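Local structure of glutathione reductase (3O0H) at residues Leu144-Val148 with Thr149-Ile153; Leu237-Asp240 with Ala241-Lys245; Val308-Asp311 with Glu312-Thr316. The protein probably reduces glutathione disulfide to glutathione with NADPH, passing electrons through its bound FAD and, as in its relatives, a redox-active disulfide. All coordinates share one frame; numbering follows the deposited sequence.

Contact 1 of 3, residues Leu144-Val148 with Thr149-Ile153; sequences LELSV and TGERI
Backbone bonds tie L144-V148 to T149-I153 as they run antiparallel. L144 and I153 form a hydrogen-bonded pair, with L144 N to I153 O and I153 N to L144 O both at 2.9 Å, while E145 and R152 make the next, non-hydrogen-bonded pair. Nearer the turn, L146 N donates to E151 O and G150 N to L146 O at 2.8 Å. Inside the turn, E151 N is taken by T149 OG1 at 3.1 Å, an ST turn.

The ionic part lies on one face. E145, with CG anti to the backbone N (chi1 -175°) and an extended chain, brings OE2 to the edge of the R152 guanidinium, which grips that single oxygen side-on: NE lies 3.1 Å from OE2 and NH2 3.3 Å. The two planes are nearly coplanar, 29° apart.

Apolar contact is slighter: L146 CD1 approaches I153 CG1 at 4.3 Å. L144 and I153 turn to the opposite face, against F30 of strand 27-32.

G150, in a left-handed backbone conformation (phi 85°), completes the four-residue loop S147-G150 of a beta hairpin, whose strands belong to a three-stranded antiparallel sheet.

Contact 2 of 3, residues Leu237-Asp240 with Ala241-Lys245; sequences LLND and AMVAK
L238 and M242, one helical turn apart, make the tight side of this contact. L238 has CG anti to the backbone N (chi1 178°), which swings the branched end along the helix until its CG lies 3.6 Å from M242 SD. The methyl CD1 of L238 reaches the same sulfur at 3.8 Å, so the thioether rests against the branch point and one arm of the leucine as the two side chains cross. The CG of M242 also lies close over the backbone, 3.3 Å from L238 O.

Four successive i to i+4 bonds carry the helix beneath: A241 N to L237 O, M242 N to L238 O at 2.9 Å, V243 N to N239 O and A244 N to D240 O.

The solvent side, with D240, V243 and A244, is looser. Here V243 CG2 lies over the N239 carbonyl oxygen at 3.4 Å, and A244 CB meets D240 O at 3.2 Å, contacts with the backbone more than with side chains. A polar link runs from the buried N239 to the exposed D240: N239 ND2 gives a bond of 2.9 Å to D240 OD1, nearly in its own amide plane. That carboxylate oxygen is also bonded by Q236, and the amide oxygen of N239 pairs with the hydroxyl of Y251, which together should hold the amide in one orientation.

Within the beta-alpha-beta unit of strand 216-220, helix 232-245 and strand 248-250, L238 and M242 face V204 and A207 of helix 201-212, while N239, M242 and V243 lie on I249 of strand 248-250.

Contact 3 of 3, residues Val308-Asp311 with Glu312-Thr316; sequences VVVD and EKMTT
D311 carries most of this contact, and its carboxylate reaches over the turn that follows. CG sits between the backbone N and the carbonyl carbon (chi1 64°), which folds the group back above E312-T315. OD1 accepts from K313 N at 2.9 Å and from T315 N at 2.9 Å; the two donors come from opposite faces of the carboxylate plane, each well out of it. The first of these bonds is an Asx turn. T315 lies alongside, with its OG1 2.9 Å from D311 OD1. The backbone of D311 is held too: M314 N bonds to D311 O at 3.0 Å, closing a type I beta turn from D311 to M314, and D311 N bonds to T315 O at 2.9 Å. M314 takes a left-handed backbone conformation, the pattern of a type I turn with a G1 bulge.

V310 lays its CG1 against the M314 carbonyl, 3.7 Å from M314 O. The apolar contacts are V310 CG2 with M314 CE, next to A323 of strand 321-323, and V308 CG1 with T316 CG2.

E312 curls back over D311, with OE1 3.7 Å from D311 CB. Its OE2 makes a salt bridge to K313 NZ whose hydrogen bond is weak, and stands 4.1 Å from D311 OD2.

Two backbone N-H groups on one carboxylate oxygen fix the rotation of D311 and would probably stabilise its negative charge, while the nearby lysine may ease the approach of the two acids; the turn thus appears to be organised by an aspartate whose carboxylate binds the backbone N-H groups of residues after it.

In the fold
All three contacts are local, yet each serves a different element. Contact 1, a hairpin whose centre lies about 32 Å from the centre of the chain, is the most exposed, with six of ten residues at the surface. Contact 2, on helix 232-245, and contact 3, a loop before strand 321-323, have at least as many buried residues as exposed ones. The nearest atoms of contacts 1 and 3 are about 12 Å apart, whereas contact 2 lies across the chain's centre from both. Charges near the surface pair across the hairpin, apolar side chains with a sulfur pack the inner face of the helix, and a carboxylate organises the irregular loop. The strands flanking contacts 2 and 3 belong to separate parallel sheets.

Contact 1 of 3, residues Leu144-Val148 with Thr149-Ile153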
loop_
_atom_site.group_PDB
_atom_site.type_symbol
_atom_site.label_atom_id
_atom_site.label_comp_id
_atom_site.label_asym_id
_atom_site.label_seq_id
_atom_site.Cartn_x
_atom_site.Cartn_y
_atom_site.Cartn_z
ATOM N N LEU B 144 5.581 -12.875 44.337
ATOM C CA LEU B 144 6.667 -13.010 43.409
ATOM C C LEU B 144 7.970 -12.709 44.107
ATOM O O LEU B 144 7.989 -11.916 45.067
ATOM C CB LEU B 144 6.516 -12.034 42.267
ATOM C CG LEU B 144 5.274 -12.126 41.392
ATOM C CD1 LEU B 144 4.968 -13.590 41.016
ATOM C CD2 LEU B 144 4.036 -11.370 42.027
ATOM N N GLU B 145 9.044 -13.318 43.609
ATOM C CA GLU B 145 10.375 -13.003 44.040
ATOM C C GLU B 145 11.182 -12.412 42.901
ATOM O O GLU B 145 11.116 -12.891 41.764
ATOM C CB GLU B 145 11.053 -14.242 44.610
ATOM C CG GLU B 145 12.435 -13.950 45.202
ATOM C CD GLU B 145 13.066 -15.150 45.929
ATOM O OE1 GLU B 145 14.222 -15.437 45.664
ATOM O OE2 GLU B 145 12.439 -15.765 46.805
ATOM N N LEU B 146 11.889 -11.320 43.196
ATOM C CA LEU B 146 12.740 -10.663 42.217
ATOM C C LEU B 146 14.093 -11.346 42.290
ATOM O O LEU B 146 14.751 -11.340 43.335
ATOM C CB LEU B 146 12.853 -9.141 42.481
ATOM C CG LEU B 146 11.533 -8.371 42.475
ATOM C CD1 LEU B 146 11.775 -6.894 42.786
ATOM C CD2 LEU B 146 10.809 -8.512 41.170
ATOM N N SER B 147 14.499 -11.978 41.188
ATOM C CA SER B 147 15.792 -12.662 41.107
ATOM C C SER B 147 17.007 -11.842 41.526
ATOM O O SER B 147 17.861 -12.352 42.201
ATOM C CB SER B 147 16.012 -13.254 39.697
ATOM O OG SER B 147 14.921 -14.130 39.366
ATOM N N VAL B 148 17.077 -10.572 41.139
ATOM C CA VAL B 148 18.307 -9.783 41.319
ATOM C C VAL B 148 18.621 -9.553 42.814
ATOM O O VAL B 148 19.771 -9.696 43.274
ATOM C CB VAL B 148 18.189 -8.407 40.530
ATOM C CG1 VAL B 148 19.411 -7.460 40.827
ATOM C CG2 VAL B 148 18.090 -8.659 39.038
ATOM N N THR B 149 17.579 -9.267 43.587
ATOM C CA THR B 149 17.724 -8.940 45.020
ATOM C C THR B 149 17.143 -9.939 46.021
ATOM O O THR B 149 17.426 -9.853 47.201
ATOM C CB THR B 149 16.960 -7.679 45.276
ATOM O OG1 THR B 149 15.564 -7.925 45.006
ATOM C CG2 THR B 149 17.503 -6.561 44.376
ATOM N N GLY B 150 16.278 -10.841 45.584
ATOM C CA GLY B 150 15.605 -11.732 46.525
ATOM C C GLY B 150 14.350 -11.119 47.160
ATOM O O GLY B 150 13.703 -11.772 47.954
ATOM N N GLU B 151 14.022 -9.873 46.828
ATOM C CA GLU B 151 12.828 -9.182 47.380
ATOM C C GLU B 151 11.538 -9.908 46.980
ATOM O O GLU B 151 11.367 -10.294 45.822
ATOM C CB GLU B 151 12.734 -7.724 46.878
ATOM C CG GLU B 151 11.587 -6.898 47.541
ATOM C CD GLU B 151 11.540 -5.412 47.109
ATOM O OE1 GLU B 151 12.216 -5.028 46.120
ATOM O OE2 GLU B 151 10.796 -4.634 47.759
ATOM N N ARG B 152 10.638 -10.068 47.936
ATOM C CA ARG B 152 9.322 -10.630 47.681
ATOM C C ARG B 152 8.279 -9.516 47.611
ATOM O O ARG B 152 8.372 -8.561 48.356
ATOM C CB ARG B 152 9.021 -11.662 48.756
ATOM C CG ARG B 152 9.884 -12.881 48.485
ATOM C CD ARG B 152 9.656 -13.996 49.420
ATOM N NE ARG B 152 10.474 -15.148 49.079
ATOM C CZ ARG B 152 10.274 -16.347 49.601
ATOM N NH1 ARG B 152 9.295 -16.526 50.469
ATOM N NH2 ARG B 152 11.039 -17.377 49.261
ATOM N N ILE B 153 7.412 -9.577 46.613
ATOM C CA ILE B 153 6.382 -8.586 46.345
ATOM C C ILE B 153 5.080 -9.353 46.254
ATOM O O ILE B 153 5.001 -10.325 45.524
ATOM C CB ILE B 153 6.595 -7.877 44.958
ATOM C CG1 ILE B 153 7.984 -7.209 44.852
ATOM C CG2 ILE B 153 5.457 -6.881 44.671
ATOM C CD1 ILE B 153 8.173 -6.122 45.796
#

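Contact 2 of 3, residues Leu237-Asp240 with Ala241-Lys245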
loop_
_atom_site.group_PDB
_atom_site.type_symbol
_atom_site.label_atom_id
_atom_site.label_comp_id
_atom_site.label_asym_id
_atom_site.label_seq_id
_atom_site.Cartn_x
_atom_site.Cartn_y
_atom_site.Cartn_z
ATOM N N LEU B 237 6.441 -19.011 -5.288
ATOM C CA LEU B 237 6.952 -17.786 -5.933
ATOM C C LEU B 237 8.123 -17.201 -5.164
ATOM O O LEU B 237 9.100 -16.699 -5.785
ATOM C CB LEU B 237 5.859 -16.733 -6.107
ATOM C CG LEU B 237 4.741 -17.036 -7.100
ATOM C CD1 LEU B 237 3.511 -16.078 -6.881
ATOM C CD2 LEU B 237 5.269 -16.903 -8.492
ATOM N N LEU B 238 8.044 -17.217 -3.826
ATOM C CA LEU B 238 9.159 -16.694 -3.029
ATOM C C LEU B 238 10.415 -17.560 -3.225
ATOM O O LEU B 238 11.511 -17.043 -3.509
ATOM C CB LEU B 238 8.818 -16.580 -1.536
ATOM C CG LEU B 238 9.962 -16.093 -0.651
ATOM C CD1 LEU B 238 10.485 -14.720 -1.107
ATOM C CD2 LEU B 238 9.504 -16.031 0.871
ATOM N N ASN B 239 10.235 -18.871 -3.116
ATOM C CA ASN B 239 11.364 -19.797 -3.285
ATOM C C ASN B 239 12.070 -19.486 -4.588
ATOM O O ASN B 239 13.279 -19.367 -4.630
ATOM C CB ASN B 239 10.885 -21.245 -3.334
ATOM C CG ASN B 239 12.008 -22.204 -3.693
ATOM O OD1 ASN B 239 12.779 -22.612 -2.823
ATOM N ND2 ASN B 239 12.114 -22.538 -4.973
ATOM N N ASP B 240 11.289 -19.368 -5.663
ATOM C CA ASP B 240 11.854 -19.243 -6.975
ATOM C C ASP B 240 12.572 -17.878 -7.155
ATOM O O ASP B 240 13.609 -17.784 -7.823
ATOM C CB ASP B 240 10.795 -19.453 -8.030
ATOM C CG ASP B 240 10.209 -20.857 -8.027
ATOM O OD1 ASP B 240 10.703 -21.793 -7.372
ATOM O OD2 ASP B 240 9.224 -21.016 -8.760
ATOM N N ALA B 241 12.034 -16.819 -6.565
ATOM C CA ALA B 241 12.692 -15.509 -6.648
ATOM C C ALA B 241 14.013 -15.496 -5.857
ATOM O O ALA B 241 14.992 -14.799 -6.234
ATOM C CB ALA B 241 11.745 -14.416 -6.130
ATOM N N MET B 242 14.036 -16.225 -4.743
ATOM C CA MET B 242 15.234 -16.261 -3.901
ATOM C C MET B 242 16.352 -17.004 -4.621
ATOM O O MET B 242 17.482 -16.572 -4.630
ATOM C CB MET B 242 14.930 -16.882 -2.516
ATOM C CG MET B 242 14.064 -15.973 -1.625
ATOM S SD MET B 242 13.495 -16.754 -0.102
ATOM C CE MET B 242 15.079 -16.871 0.765
ATOM N N VAL B 243 16.025 -18.148 -5.207
ATOM C CA VAL B 243 17.004 -18.935 -5.935
ATOM C C VAL B 243 17.485 -18.184 -7.173
ATOM O O VAL B 243 18.685 -18.149 -7.499
ATOM C CB VAL B 243 16.390 -20.300 -6.321
ATOM C CG1 VAL B 243 17.336 -21.021 -7.283
ATOM C CG2 VAL B 243 16.098 -21.187 -5.048
ATOM N N ALA B 244 16.562 -17.557 -7.882
ATOM C CA ALA B 244 16.919 -16.845 -9.119
ATOM C C ALA B 244 17.924 -15.725 -8.828
ATOM O O ALA B 244 18.804 -15.455 -9.637
ATOM C CB ALA B 244 15.661 -16.253 -9.792
ATOM N N LYS B 245 17.794 -15.075 -7.681
ATOM C CA LYS B 245 18.701 -13.959 -7.386
ATOM C C LYS B 245 20.002 -14.372 -6.734
ATOM O O LYS B 245 20.890 -13.522 -6.599
ATOM C CB LYS B 245 18.033 -12.861 -6.564
ATOM C CG LYS B 245 17.624 -13.236 -5.166
ATOM C CD LYS B 245 16.974 -11.975 -4.515
ATOM C CE LYS B 245 16.064 -12.347 -3.371
ATOM N NZ LYS B 245 15.358 -11.179 -2.767
#

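Contact 3 of 3, residues Val308-Asp311 with Glu312-Thr316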
loop_
_atom_site.group_PDB
_atom_site.type_symbol
_atom_site.label_atom_id
_atom_site.label_comp_id
_atom_site.label_asym_id
_atom_site.label_seq_id
_atom_site.Cartn_x
_atom_site.Cartn_y
_atom_site.Cartn_z
ATOM N N VAL B 308 0.729 -21.565 28.740
ATOM C CA VAL B 308 -0.205 -21.277 29.805
ATOM C C VAL B 308 -1.656 -21.347 29.228
ATOM O O VAL B 308 -2.011 -20.608 28.287
ATOM C CB VAL B 308 0.072 -19.891 30.444
ATOM C CG1 VAL B 308 -1.022 -19.550 31.503
ATOM C CG2 VAL B 308 1.452 -19.831 31.059
ATOM N N VAL B 309 -2.484 -22.203 29.819
ATOM C CA VAL B 309 -3.844 -22.384 29.386
ATOM C C VAL B 309 -4.695 -21.250 29.930
ATOM O O VAL B 309 -4.632 -20.951 31.120
ATOM C CB VAL B 309 -4.359 -23.734 29.790
ATOM C CG1 VAL B 309 -5.866 -23.990 29.313
ATOM C CG2 VAL B 309 -3.417 -24.828 29.257
ATOM N N VAL B 310 -5.366 -20.537 29.018
ATOM C CA VAL B 310 -6.277 -19.477 29.404
ATOM C C VAL B 310 -7.672 -19.717 28.838
ATOM O O VAL B 310 -7.856 -20.425 27.826
ATOM C CB VAL B 310 -5.742 -18.115 29.003
ATOM C CG1 VAL B 310 -4.384 -17.843 29.731
ATOM C CG2 VAL B 310 -5.612 -17.975 27.441
ATOM N N ASP B 311 -8.657 -19.138 29.504
ATOM C CA ASP B 311 -10.007 -19.262 29.044
ATOM C C ASP B 311 -10.299 -18.078 28.134
ATOM O O ASP B 311 -9.415 -17.325 27.789
ATOM C CB ASP B 311 -10.994 -19.423 30.203
ATOM C CG ASP B 311 -11.084 -18.212 31.140
ATOM O OD1 ASP B 311 -10.582 -17.124 30.866
ATOM O OD2 ASP B 311 -11.743 -18.353 32.176
ATOM N N GLU B 312 -11.555 -17.949 27.773
ATOM C CA GLU B 312 -12.011 -16.877 26.926
ATOM C C GLU B 312 -11.907 -15.479 27.534
ATOM O O GLU B 312 -12.088 -14.495 26.808
ATOM C CB GLU B 312 -13.449 -17.182 26.436
ATOM C CG GLU B 312 -14.507 -17.408 27.497
ATOM C CD GLU B 312 -14.334 -18.718 28.316
ATOM O OE1 GLU B 312 -13.751 -19.730 27.822
ATOM O OE2 GLU B 312 -14.761 -18.710 29.481
ATOM N N LYS B 313 -11.610 -15.373 28.832
ATOM C CA LYS B 313 -11.394 -14.069 29.450
ATOM C C LYS B 313 -9.882 -13.826 29.751
ATOM O O LYS B 313 -9.500 -12.839 30.403
ATOM C CB LYS B 313 -12.245 -13.954 30.698
ATOM C CG LYS B 313 -13.769 -14.010 30.405
ATOM C CD LYS B 313 -14.465 -15.068 31.266
ATOM C CE LYS B 313 -15.965 -15.194 30.968
ATOM N NZ LYS B 313 -16.318 -15.792 29.624
ATOM N N MET B 314 -9.034 -14.691 29.204
ATOM C CA MET B 314 -7.575 -14.646 29.415
ATOM C C MET B 314 -7.179 -15.093 30.856
ATOM O O MET B 314 -6.033 -14.874 31.289
ATOM C CB MET B 314 -6.967 -13.263 29.102
ATOM C CG MET B 314 -7.392 -12.624 27.782
ATOM S SD MET B 314 -7.139 -13.765 26.453
ATOM C CE MET B 314 -5.400 -13.798 26.323
ATOM N N THR B 315 -8.096 -15.772 31.539
ATOM C CA THR B 315 -7.871 -16.260 32.912
ATOM C C THR B 315 -7.224 -17.646 32.863
ATOM O O THR B 315 -7.653 -18.556 32.109
ATOM C CB THR B 315 -9.187 -16.431 33.723
ATOM O OG1 THR B 315 -10.187 -15.501 33.276
ATOM C CG2 THR B 315 -8.945 -16.223 35.266
ATOM N N THR B 316 -6.236 -17.823 33.714
ATOM C CA THR B 316 -5.742 -19.171 34.032
ATOM C C THR B 316 -6.766 -19.961 34.871
ATOM O O THR B 316 -7.883 -19.486 35.205
ATOM C CB THR B 316 -4.345 -19.141 34.758
ATOM O OG1 THR B 316 -4.518 -18.782 36.133
ATOM C CG2 THR B 316 -3.353 -18.132 34.054
#